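Local coordinates for lipoprotein (Shewanella oneidensis, PDB 3LHN) that is of uncharacterised function but, as an NlpE-family lipoprotein with a calycin-type beta-barrel, may bind lipid or act in envelope signalling, at residues D28-V36 against T47-N55; C39-T48 against E58-K66. All blocks are in the same frame, centred on the assembly; numbering follows the deposited sequence.

Contact 1. Residues D28-V36 against T47-N55; sequences DWPGVYEGV and TTLTLQADN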
ATOM      1  N   ASP A  28      24.179  12.663 -15.445  1.00  7.11           N
ATOM      2  CA  ASP A  28      23.249  13.716 -15.843  1.00  8.18           C
ATOM      3  C   ASP A  28      21.869  13.084 -15.551  1.00  8.69           C
ATOM      4  O   ASP A  28      21.132  12.638 -16.447  1.00  9.78           O
ATOM      5  CB  ASP A  28      23.372  14.141 -17.301  1.00 11.11           C
ATOM      6  CG  ASP A  28      22.348  15.217 -17.666  1.00 17.13           C
ATOM      7  OD1 ASP A  28      21.854  15.867 -16.741  1.00 19.83           O
ATOM      8  OD2 ASP A  28      22.084  15.376 -18.872  1.00 22.43           O
ATOM      9  N   TRP A  29      21.537  13.007 -14.279  1.00  7.05           N
ATOM     10  CA  TRP A  29      20.306  12.327 -13.822  1.00  7.08           C
ATOM     11  C   TRP A  29      19.027  13.179 -13.848  1.00  7.78           C
ATOM     12  O   TRP A  29      17.978  12.619 -13.952  1.00  7.88           O
ATOM     13  CB  TRP A  29      20.479  11.617 -12.461  1.00  7.13           C
ATOM     14  CG  TRP A  29      20.975  12.539 -11.358  1.00  7.94           C
ATOM     15  CD1 TRP A  29      22.262  12.707 -10.938  1.00  7.14           C
ATOM     16  CD2 TRP A  29      20.183  13.459 -10.600  1.00  7.27           C
ATOM     17  NE1 TRP A  29      22.326  13.692  -9.990  1.00  8.01           N
ATOM     18  CE2 TRP A  29      21.067  14.151  -9.742  1.00  8.07           C
ATOM     19  CE3 TRP A  29      18.812  13.782 -10.573  1.00  7.43           C
ATOM     20  CZ2 TRP A  29      20.631  15.121  -8.850  1.00  8.71           C
ATOM     21  CZ3 TRP A  29      18.387  14.741  -9.698  1.00  8.59           C
ATOM     22  CH2 TRP A  29      19.302  15.417  -8.854  1.00  8.21           C
ATOM     23  N   PRO A  30      19.092  14.510 -13.707  1.00  6.54           N
ATOM     24  CA  PRO A  30      17.825  15.291 -13.855  1.00  7.74           C
ATOM     25  C   PRO A  30      17.232  14.988 -15.241  1.00  8.41           C
ATOM     26  O   PRO A  30      17.930  14.995 -16.230  1.00  9.16           O
ATOM     27  CB  PRO A  30      18.283  16.749 -13.688  1.00  7.77           C
ATOM     28  CG  PRO A  30      19.506  16.658 -12.876  1.00  7.76           C
ATOM     29  CD  PRO A  30      20.228  15.417 -13.394  1.00  6.96           C
ATOM     30  N   GLY A  31      15.954  14.703 -15.272  1.00  7.33           N
ATOM     31  CA  GLY A  31      15.304  14.354 -16.505  1.00  8.01           C
ATOM     32  C   GLY A  31      14.084  13.498 -16.297  1.00  6.95           C
ATOM     33  O   GLY A  31      13.584  13.354 -15.173  1.00  7.89           O
ATOM     34  N   VAL A  32      13.585  12.973 -17.407  1.00  6.75           N
ATOM     35  CA  VAL A  32      12.346  12.257 -17.481  1.00  6.10           C
ATOM     36  C   VAL A  32      12.586  10.813 -17.836  1.00  6.21           C
ATOM     37  O   VAL A  32      13.289  10.510 -18.798  1.00  7.77           O
ATOM     38  CB  VAL A  32      11.442  12.888 -18.557  1.00  6.55           C
ATOM     39  CG1 VAL A  32      10.078  12.171 -18.682  1.00  9.00           C
ATOM     40  CG2 VAL A  32      11.237  14.394 -18.272  1.00  8.15           C
ATOM     41  N   TYR A  33      12.021   9.905 -17.079  1.00  6.45           N
ATOM     42  CA  TYR A  33      12.205   8.461 -17.237  1.00  6.42           C
ATOM     43  C   TYR A  33      10.880   7.783 -17.376  1.00  8.38           C
ATOM     44  O   TYR A  33       9.902   8.162 -16.664  1.00  8.76           O
ATOM     45  CB  TYR A  33      12.937   7.928 -16.000  1.00  6.73           C
ATOM     46  CG  TYR A  33      14.293   8.565 -15.739  1.00  6.59           C
ATOM     47  CD1 TYR A  33      14.392   9.773 -15.027  1.00  6.68           C
ATOM     48  CD2 TYR A  33      15.462   7.929 -16.151  1.00  7.39           C
ATOM     49  CE1 TYR A  33      15.599  10.364 -14.817  1.00  8.20           C
ATOM     50  CE2 TYR A  33      16.692   8.486 -15.918  1.00  7.14           C
ATOM     51  CZ  TYR A  33      16.747   9.713 -15.240  1.00  8.29           C
ATOM     52  OH  TYR A  33      18.002  10.261 -14.961  1.00  8.82           O
ATOM     53  N   GLU A  34      10.793   6.810 -18.278  1.00  7.65           N
ATOM     54  CA  GLU A  34       9.524   6.181 -18.585  1.00  8.84           C
ATOM     55  C   GLU A  34       9.630   4.674 -18.645  1.00  7.58           C
ATOM     56  O   GLU A  34      10.684   4.110 -19.048  1.00  8.82           O
ATOM     57  CB  GLU A  34       9.062   6.670 -19.967  1.00 11.38           C
ATOM     58  CG  GLU A  34       8.767   8.155 -20.030  1.00 16.35           C
ATOM     59  CD  GLU A  34       8.354   8.659 -21.408  1.00 20.06           C
ATOM     60  OE1 GLU A  34       8.602   7.992 -22.416  1.00 25.21           O
ATOM     61  OE2 GLU A  34       7.834   9.775 -21.482  1.00 25.12           O
ATOM     62  N   GLY A  35       8.562   3.998 -18.259  1.00  7.80           N
ATOM     63  CA  GLY A  35       8.475   2.572 -18.415  1.00  7.64           C
ATOM     64  C   GLY A  35       7.088   2.098 -18.069  1.00  8.55           C
ATOM     65  O   GLY A  35       6.231   2.908 -17.777  1.00 10.29           O
ATOM     66  N   VAL A  36       6.855   0.795 -18.174  1.00  8.47           N
ATOM     67  CA  VAL A  36       5.583   0.195 -17.808  1.00  9.55           C
ATOM     68  C   VAL A  36       5.884  -0.853 -16.721  1.00  8.55           C
ATOM     69  O   VAL A  36       6.462  -1.896 -16.991  1.00 10.07           O
ATOM     70  CB  VAL A  36       4.829  -0.432 -18.962  1.00 10.08           C
ATOM     71  CG1 VAL A  36       3.454  -0.981 -18.408  1.00 11.66           C
ATOM     72  CG2 VAL A  36       4.585   0.577 -20.121  1.00 12.81           C
ATOM     73  N   THR A  47       4.390   4.576 -16.479  1.00  8.27           N
ATOM     74  CA  THR A  47       5.023   5.479 -15.530  1.00  8.61           C
ATOM     75  C   THR A  47       5.923   6.499 -16.179  1.00  7.90           C
ATOM     76  O   THR A  47       6.705   6.171 -17.069  1.00  9.08           O
ATOM     77  CB  THR A  47       5.880   4.630 -14.560  1.00 10.64           C
ATOM     78  OG1 THR A  47       5.029   3.708 -13.886  1.00 11.99           O
ATOM     79  CG2 THR A  47       6.656   5.509 -13.527  1.00 11.48           C
ATOM     80  N   THR A  48       5.824   7.734 -15.746  1.00  7.66           N
ATOM     81  CA  THR A  48       6.703   8.844 -16.160  1.00  7.60           C
ATOM     82  C   THR A  48       7.175   9.517 -14.888  1.00  8.33           C
ATOM     83  O   THR A  48       6.367  10.004 -14.084  1.00  8.75           O
ATOM     84  CB  THR A  48       5.953   9.860 -17.053  1.00  9.79           C
ATOM     85  OG1 THR A  48       5.302   9.176 -18.146  1.00 11.64           O
ATOM     86  CG2 THR A  48       6.929  10.915 -17.587  1.00 10.75           C
ATOM     87  N   LEU A  49       8.481   9.455 -14.632  1.00  6.91           N
ATOM     88  CA  LEU A  49       9.082  10.020 -13.404  1.00  7.18           C
ATOM     89  C   LEU A  49      10.089  11.058 -13.834  1.00  7.14           C
ATOM     90  O   LEU A  49      11.038  10.769 -14.549  1.00  7.25           O
ATOM     91  CB  LEU A  49       9.716   8.907 -12.593  1.00  7.87           C
ATOM     92  CG  LEU A  49      10.477   9.328 -11.352  1.00  8.41           C
ATOM     93  CD1 LEU A  49       9.618  10.225 -10.399  1.00  8.28           C
ATOM     94  CD2 LEU A  49      10.948   8.067 -10.599  1.00  9.13           C
ATOM     95  N   THR A  50       9.850  12.285 -13.374  1.00  6.48           N
ATOM     96  CA  THR A  50      10.660  13.467 -13.698  1.00  7.64           C
ATOM     97  C   THR A  50      11.406  13.881 -12.436  1.00  6.75           C
ATOM     98  O   THR A  50      10.784  14.185 -11.430  1.00  7.52           O
ATOM     99  CB  THR A  50       9.831  14.624 -14.234  1.00  8.31           C
ATOM    100  OG1 THR A  50       9.121  14.178 -15.386  1.00 10.19           O
ATOM    101  CG2 THR A  50      10.721  15.768 -14.630  1.00  9.58           C
ATOM    102  N   LEU A  51      12.727  13.935 -12.508  1.00  6.67           N
ATOM    103  CA  LEU A  51      13.596  14.342 -11.408  1.00  6.58           C
ATOM    104  C   LEU A  51      14.222  15.686 -11.722  1.00  8.08           C
ATOM    105  O   LEU A  51      14.712  15.916 -12.831  1.00  7.30           O
ATOM    106  CB  LEU A  51      14.740  13.346 -11.183  1.00  6.88           C
ATOM    107  CG  LEU A  51      14.364  11.878 -11.002  1.00  8.52           C
ATOM    108  CD1 LEU A  51      15.674  11.075 -10.722  1.00  7.73           C
ATOM    109  CD2 LEU A  51      13.336  11.654  -9.865  1.00  8.04           C
ATOM    110  N   GLN A  52      14.219  16.600 -10.775  1.00  7.82           N
ATOM    111  CA  GLN A  52      14.950  17.865 -10.890  1.00  8.32           C
ATOM    112  C   GLN A  52      16.209  17.881 -10.047  1.00  7.78           C
ATOM    113  O   GLN A  52      16.290  17.212  -9.014  1.00  7.81           O
ATOM    114  CB  GLN A  52      14.072  19.032 -10.437  1.00  9.71           C
ATOM    115  CG  GLN A  52      12.744  19.094 -11.055  1.00 11.26           C
ATOM    116  CD  GLN A  52      12.744  19.304 -12.552  1.00 11.60           C
ATOM    117  OE1 GLN A  52      13.708  19.853 -13.150  1.00 14.14           O
ATOM    118  NE2 GLN A  52      11.616  18.930 -13.171  1.00 13.38           N
ATOM    119  N   ALA A  53      17.156  18.749 -10.416  1.00  7.64           N
ATOM    120  CA  ALA A  53      18.432  18.886  -9.727  1.00  7.53           C
ATOM    121  C   ALA A  53      18.257  19.254  -8.275  1.00  8.00           C
ATOM    122  O   ALA A  53      19.128  18.934  -7.439  1.00  9.51           O
ATOM    123  CB  ALA A  53      19.315  19.953 -10.440  1.00  8.09           C
ATOM    124  N   ASP A  54      17.156  19.950  -7.925  1.00  7.81           N
ATOM    125  CA  ASP A  54      16.902  20.339  -6.529  1.00  8.28           C
ATOM    126  C   ASP A  54      16.231  19.263  -5.670  1.00  9.37           C
ATOM    127  O   ASP A  54      15.775  19.526  -4.561  1.00  9.19           O
ATOM    128  CB  ASP A  54      16.134  21.660  -6.498  1.00  8.34           C
ATOM    129  CG  ASP A  54      14.733  21.527  -7.003  1.00  9.20           C
ATOM    130  OD1 ASP A  54      14.268  20.412  -7.301  1.00  8.84           O
ATOM    131  OD2 ASP A  54      14.065  22.596  -7.108  1.00 11.01           O
ATOM    132  N   ASN A  55      16.206  18.065  -6.213  1.00  8.83           N
ATOM    133  CA  ASN A  55      15.695  16.875  -5.540  1.00  8.55           C
ATOM    134  C   ASN A  55      14.191  16.904  -5.376  1.00  9.15           C
ATOM    135  O   ASN A  55      13.638  16.331  -4.443  1.00 12.68           O
ATOM    136  CB  ASN A  55      16.403  16.626  -4.202  1.00  9.64           C
ATOM    137  CG  ASN A  55      17.824  16.237  -4.360  1.00 10.60           C
ATOM    138  OD1 ASN A  55      18.303  15.896  -5.436  1.00 10.06           O
ATOM    139  ND2 ASN A  55      18.539  16.232  -3.240  1.00 14.18           N
TER

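Contact 2. Residues C39-T48 against E58-K66; sequences CASCEGIQTT and ELKSIYLGK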
ATOM      1  N   CYS A  39       1.923  -4.293 -12.158  1.00  9.11           N
ATOM      2  CA  CYS A  39       0.839  -3.772 -11.321  1.00  9.31           C
ATOM      3  C   CYS A  39       0.287  -4.896 -10.472  1.00 10.06           C
ATOM      4  O   CYS A  39       0.035  -5.959 -10.990  1.00  9.05           O
ATOM      5  CB  CYS A  39      -0.230  -3.226 -12.234  1.00  9.39           C
ATOM      6  SG  CYS A  39      -1.604  -2.403 -11.392  1.00 11.22           S
ATOM      7  N   ALA A  40       0.114  -4.687  -9.174  1.00  8.95           N
ATOM      8  CA  ALA A  40      -0.397  -5.765  -8.319  1.00  8.21           C
ATOM      9  C   ALA A  40      -1.755  -6.300  -8.765  1.00  8.31           C
ATOM     10  O   ALA A  40      -2.022  -7.505  -8.649  1.00  7.68           O
ATOM     11  CB  ALA A  40      -0.496  -5.314  -6.878  1.00 11.14           C
ATOM     12  N   SER A  41      -2.617  -5.428  -9.286  1.00  9.48           N
ATOM     13  CA  SER A  41      -3.951  -5.912  -9.685  1.00 10.50           C
ATOM     14  C   SER A  41      -4.504  -5.206 -10.896  1.00 10.90           C
ATOM     15  O   SER A  41      -5.692  -4.904 -10.975  1.00 11.19           O
ATOM     16  CB  SER A  41      -4.950  -5.811  -8.518  1.00 12.94           C
ATOM     17  OG  SER A  41      -5.123  -4.464  -8.182  1.00 16.18           O
ATOM     18  N   CYS A  42      -3.647  -5.046 -11.880  1.00  9.08           N
ATOM     19  CA  CYS A  42      -4.033  -4.412 -13.134  1.00  9.72           C
ATOM     20  C   CYS A  42      -3.016  -4.745 -14.192  1.00  9.56           C
ATOM     21  O   CYS A  42      -1.995  -5.374 -13.918  1.00  8.33           O
ATOM     22  CB  CYS A  42      -4.238  -2.922 -12.931  1.00 10.62           C
ATOM     23  SG  CYS A  42      -2.813  -1.831 -13.035  1.00 11.02           S
ATOM     24  N   GLU A  43      -3.301  -4.305 -15.407  1.00  8.90           N
ATOM     25  CA  GLU A  43      -2.483  -4.685 -16.540  1.00  9.28           C
ATOM     26  C   GLU A  43      -1.029  -4.247 -16.398  1.00  9.52           C
ATOM     27  O   GLU A  43      -0.096  -4.950 -16.795  1.00  9.24           O
ATOM     28  CB  GLU A  43      -3.116  -4.096 -17.807  1.00  9.68           C
ATOM     29  CG  GLU A  43      -2.169  -4.120 -18.993  1.00 12.60           C
ATOM     30  CD  GLU A  43      -2.819  -3.725 -20.289  1.00 15.54           C
ATOM     31  OE1 GLU A  43      -4.042  -3.888 -20.432  1.00 17.62           O
ATOM     32  OE2 GLU A  43      -2.041  -3.345 -21.178  1.00 20.13           O
ATOM     33  N   GLY A  44      -0.799  -3.035 -15.887  1.00  8.45           N
ATOM     34  CA  GLY A  44       0.525  -2.514 -15.760  1.00  8.86           C
ATOM     35  C   GLY A  44       0.431  -1.034 -15.399  1.00  8.12           C
ATOM     36  O   GLY A  44      -0.659  -0.476 -15.432  1.00  9.43           O
ATOM     37  N   ILE A  45       1.565  -0.433 -15.078  1.00  8.62           N
ATOM     38  CA  ILE A  45       1.567   0.964 -14.648  1.00  8.24           C
ATOM     39  C   ILE A  45       2.452   1.754 -15.616  1.00  8.83           C
ATOM     40  O   ILE A  45       3.694   1.666 -15.529  1.00  9.03           O
ATOM     41  CB  ILE A  45       2.063   1.172 -13.231  1.00  9.52           C
ATOM     42  CG1 ILE A  45       1.455   0.169 -12.238  1.00 10.61           C
ATOM     43  CG2 ILE A  45       1.722   2.593 -12.786  1.00 10.19           C
ATOM     44  CD1 ILE A  45       2.096   0.246 -10.849  1.00 13.38           C
ATOM     45  N   GLN A  46       1.837   2.483 -16.537  1.00  8.18           N
ATOM     46  CA  GLN A  46       2.604   3.309 -17.463  1.00  8.77           C
ATOM     47  C   GLN A  46       3.101   4.500 -16.672  1.00  8.21           C
ATOM     48  O   GLN A  46       2.314   5.352 -16.248  1.00  9.43           O
ATOM     49  CB  GLN A  46       1.725   3.706 -18.621  1.00 12.10           C
ATOM     50  CG  GLN A  46       2.355   4.591 -19.655  1.00 16.01           C
ATOM     51  CD  GLN A  46       1.478   4.754 -20.909  1.00 20.49           C
ATOM     52  OE1 GLN A  46       0.787   3.821 -21.356  1.00 24.45           O
ATOM     53  NE2 GLN A  46       1.503   5.948 -21.465  1.00 25.12           N
ATOM     54  N   THR A  47       4.390   4.576 -16.479  1.00  8.27           N
ATOM     55  CA  THR A  47       5.023   5.479 -15.530  1.00  8.61           C
ATOM     56  C   THR A  47       5.923   6.499 -16.179  1.00  7.90           C
ATOM     57  O   THR A  47       6.705   6.171 -17.069  1.00  9.08           O
ATOM     58  CB  THR A  47       5.880   4.630 -14.560  1.00 10.64           C
ATOM     59  OG1 THR A  47       5.029   3.708 -13.886  1.00 11.99           O
ATOM     60  CG2 THR A  47       6.656   5.509 -13.527  1.00 11.48           C
ATOM     61  N   THR A  48       5.824   7.734 -15.746  1.00  7.66           N
ATOM     62  CA  THR A  48       6.703   8.844 -16.160  1.00  7.60           C
ATOM     63  C   THR A  48       7.175   9.517 -14.888  1.00  8.33           C
ATOM     64  O   THR A  48       6.367  10.004 -14.084  1.00  8.75           O
ATOM     65  CB  THR A  48       5.953   9.860 -17.053  1.00  9.79           C
ATOM     66  OG1 THR A  48       5.302   9.176 -18.146  1.00 11.64           O
ATOM     67  CG2 THR A  48       6.929  10.915 -17.587  1.00 10.75           C
ATOM     68  N   GLU A  58       8.256  14.795 -10.006  1.00  7.03           N
ATOM     69  CA  GLU A  58       6.850  14.633 -10.420  1.00  8.79           C
ATOM     70  C   GLU A  58       6.675  13.257 -11.015  1.00  8.50           C
ATOM     71  O   GLU A  58       7.488  12.858 -11.848  1.00  9.07           O
ATOM     72  CB  GLU A  58       6.441  15.720 -11.415  1.00 12.48           C
ATOM     73  CG  GLU A  58       6.422  17.138 -10.897  1.00 17.89           C
ATOM     74  CD  GLU A  58       5.583  18.083 -11.766  1.00 23.26           C
ATOM     75  OE1 GLU A  58       5.232  17.717 -12.926  1.00 26.50           O
ATOM     76  OE2 GLU A  58       5.222  19.185 -11.247  1.00 27.63           O
ATOM     77  N   LEU A  59       5.648  12.527 -10.588  1.00  9.15           N
ATOM     78  CA  LEU A  59       5.419  11.169 -11.033  1.00  9.31           C
ATOM     79  C   LEU A  59       4.025  11.122 -11.631  1.00 10.27           C
ATOM     80  O   LEU A  59       3.062  11.682 -11.038  1.00  9.93           O
ATOM     81  CB  LEU A  59       5.511  10.212  -9.856  1.00 11.58           C
ATOM     82  CG  LEU A  59       5.148   8.752 -10.049  1.00 12.74           C
ATOM     83  CD1 LEU A  59       6.133   8.031 -10.981  1.00 13.73           C
ATOM     84  CD2 LEU A  59       5.040   7.995  -8.672  1.00 15.74           C
ATOM     85  N   LYS A  60       3.895  10.586 -12.842  0.70  9.48           N
ATOM     86  CA  LYS A  60       2.599  10.239 -13.391  0.70  9.71           C
ATOM     87  C   LYS A  60       2.560   8.726 -13.548  0.70  9.42           C
ATOM     88  O   LYS A  60       3.492   8.095 -14.079  0.70  9.40           O
ATOM     89  CB  LYS A  60       2.347  10.938 -14.714  0.70  9.98           C
ATOM     90  CG  LYS A  60       1.022  10.519 -15.347  0.70 12.11           C
ATOM     91  CD  LYS A  60       0.888  11.203 -16.705  0.70 14.58           C
ATOM     92  CE  LYS A  60      -0.499  11.170 -17.245  0.70 15.94           C
ATOM     93  NZ  LYS A  60      -0.420  11.851 -18.593  0.70 18.97           N
ATOM     94  N   SER A  61       1.457   8.148 -13.140  1.00  9.78           N
ATOM     95  CA  SER A  61       1.257   6.681 -13.196  1.00  9.34           C
ATOM     96  C   SER A  61      -0.113   6.414 -13.776  1.00 10.57           C
ATOM     97  O   SER A  61      -1.092   6.784 -13.146  1.00 12.21           O
ATOM     98  CB  SER A  61       1.293   6.052 -11.801  1.00 11.33           C
ATOM     99  OG  SER A  61       2.522   6.321 -11.112  1.00 13.73           O
ATOM    100  N   ILE A  62      -0.199   5.836 -14.971  1.00  9.35           N
ATOM    101  CA  ILE A  62      -1.475   5.407 -15.527  1.00 10.04           C
ATOM    102  C   ILE A  62      -1.615   3.927 -15.281  1.00  9.47           C
ATOM    103  O   ILE A  62      -0.827   3.089 -15.779  1.00  9.21           O
ATOM    104  CB  ILE A  62      -1.572   5.672 -17.022  1.00 11.75           C
ATOM    105  CG1 ILE A  62      -1.243   7.163 -17.281  1.00 14.10           C
ATOM    106  CG2 ILE A  62      -2.918   5.248 -17.583  1.00 12.37           C
ATOM    107  CD1 ILE A  62      -1.356   7.536 -18.747  1.00 17.95           C
ATOM    108  N   TYR A  63      -2.598   3.586 -14.443  1.00  9.15           N
ATOM    109  CA  TYR A  63      -2.914   2.206 -14.150  1.00  9.05           C
ATOM    110  C   TYR A  63      -3.779   1.687 -15.288  1.00  9.58           C
ATOM    111  O   TYR A  63      -4.950   2.042 -15.434  1.00 11.32           O
ATOM    112  CB  TYR A  63      -3.572   2.100 -12.782  1.00  9.29           C
ATOM    113  CG  TYR A  63      -2.604   2.337 -11.665  1.00 10.66           C
ATOM    114  CD1 TYR A  63      -2.214   3.609 -11.257  1.00 11.95           C
ATOM    115  CD2 TYR A  63      -2.027   1.274 -11.008  1.00 12.17           C
ATOM    116  CE1 TYR A  63      -1.264   3.789 -10.230  1.00 13.15           C
ATOM    117  CE2 TYR A  63      -1.110   1.452 -10.002  1.00 13.41           C
ATOM    118  CZ  TYR A  63      -0.727   2.698  -9.611  1.00 14.40           C
ATOM    119  OH  TYR A  63       0.205   2.821  -8.597  1.00 17.19           O
ATOM    120  N   LEU A  64      -3.194   0.822 -16.085  1.00  9.70           N
ATOM    121  CA  LEU A  64      -3.761   0.329 -17.329  1.00 11.25           C
ATOM    122  C   LEU A  64      -4.780  -0.774 -17.060  1.00 12.38           C
ATOM    123  O   LEU A  64      -4.749  -1.443 -16.028  1.00 11.41           O
ATOM    124  CB  LEU A  64      -2.659  -0.257 -18.214  1.00 11.20           C
ATOM    125  CG  LEU A  64      -1.545   0.722 -18.549  1.00 12.35           C
ATOM    126  CD1 LEU A  64      -0.408  -0.050 -19.235  1.00 13.05           C
ATOM    127  CD2 LEU A  64      -2.083   1.934 -19.368  1.00 12.86           C
ATOM    128  N   GLY A  65      -5.659  -0.967 -18.027  1.00 14.05           N
ATOM    129  CA  GLY A  65      -6.649  -2.032 -17.992  1.00 14.36           C
ATOM    130  C   GLY A  65      -8.047  -1.551 -18.253  1.00 14.92           C
ATOM    131  O   GLY A  65      -8.285  -0.402 -18.664  1.00 14.36           O
ATOM    132  N   LYS A  66      -8.987  -2.432 -17.944  0.50 13.92           N
ATOM    133  CA  LYS A  66     -10.393  -2.190 -18.199  0.50 15.36           C
ATOM    134  C   LYS A  66     -10.946  -1.087 -17.279  0.50 16.54           C
ATOM    135  O   LYS A  66     -12.005  -0.509 -17.551  0.50 15.79           O
ATOM    136  CB  LYS A  66     -11.163  -3.523 -18.052  0.50 14.91           C
ATOM    137  CG  LYS A  66     -10.812  -4.635 -19.116  0.50 14.83           C
ATOM    138  CD  LYS A  66     -11.240  -6.100 -18.698  0.50 14.32           C
TER
HETATM  139  O   HOH W   1       4.498   4.551 -11.334  1.00 16.71           O

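Contact 1. Residues D28-V36 against T47-N55
Leu51 meets the ring of Tyr33 on the neighbouring strand and that of Trp29 just before it: its CD1 lies 4.2 Å from Tyr33 CE1, and its CB lies 4.1 Å from Trp29 CE3, near the plane of the indole at its edge. Both rings cross the leucine at about a right angle. Trp29 is turned there by a chi1 of 55°, with CG between backbone N and carbonyl carbon, which also brings CZ3 to 3.3 Å from Gln52 O. The Tyr33 hydroxyl donates to Trp29 O (OH to O 2.6 Å), which ties the phenol end to the backbone of Trp29, while Leu49 O also lies at the ring edge. Six backbone hydrogen bonds pair 31-36 with 47-51, with 162° between the N-to-C directions of the two short segments, the first hairpin of an eight-stranded barrel. Leu49, Leu51 and Tyr33 are buried inside that barrel, where Leu101 touches all three; Trp29 NE1 bonds Gln24 O, and its ring meets Trp79 edge-to-face. On the opposite face Val32, Glu34, Thr48 and Thr50 stay partly exposed despite close methyl contacts. Val32 CG1 reaches Thr48 CG2 at 3.6 Å, and its CG2 lies equally near Thr50 OG1. Glu34 runs beside Thr48, and its OE2 forms a salt bridge with Lys124. At the outer side of the Gln52-Asn55 turn, Pro30 CG rests 4.1 Å from the exposed Ala53 CB.

Contact 2. Residues C39-T48 against E58-K66
The second hairpin of the calycin-type barrel, strands 44-51 and 56-64, carries at one end the disulfide of a CxxC sequence, and the Tyr63 ring meets that bridge with its edge and Ile45 with one face. Cys39 SG and Cys42 SG, bonded to each other, both approach the ring at its edge, lying 3.7 and 3.8 Å from Tyr63 CD2; their directions from the centroid, 83° and 81° off the ring normal, identify edge-on sulfur-aromatic contacts. Ile45 comes from another direction. Its CG2 sits over the ring centre, 4.0 Å from the Tyr63 centroid and 10° off the normal, a clear CH-pi contact, while its CD1 comes to 3.5 Å from CE2 of the same ring. With CG1 anti to the carbonyl carbon and CG2 anti to the backbone N, both branches lie on the same side of the ring, CG2 over its centre and CD1 toward CE2. A serine in place of Tyr63 would probably strip the Ile45 methyls of the ring face they cover and leave the disulfide without its aromatic edge. On the other face of the sheet Leu64 packs obliquely against Glu43, whose OE1 bonds Thr112 of the second subunit; Cys39 O likewise receives Tyr119 OH of that subunit, so this end of the hairpin belongs to the subunit interface. The backbone ladder is regular through Gln46-Ile62 and Thr48-Lys60, but the bond from Glu43 N to Leu64 O is long, with its donor well above the carbonyl plane. Farther along, Thr47 CG2 touches Leu59 CD1. The Thr47 hydroxyl donates to Ile45 O and takes a hydrogen bond from a water, which also lies 2.7 Å from Ser61 OG.

Contacts 1 and 2 are successive antiparallel hairpins of one eight-stranded barrel, their centres 16 Å apart. Strand 44-51 serves both, between strand 31-37 and strand 56-64, and Thr47 and Thr48 belong to each contact. Along the chain the segments alternate, 28-36, 39-48, 47-55 and 58-66, because the strand they share lies between their other strands in the chain and in the sheet. Direct joins include a probable hydrogen bond from Thr50 N to Glu58 O and packing of Leu49 CB on Leu59 CD1. Contact 1 lies nearer the centre of the chain, 7 Å against 13 Å between centres. Strand 44-51 thus links the two hairpins, and the disulfide loop before it reaches the second subunit.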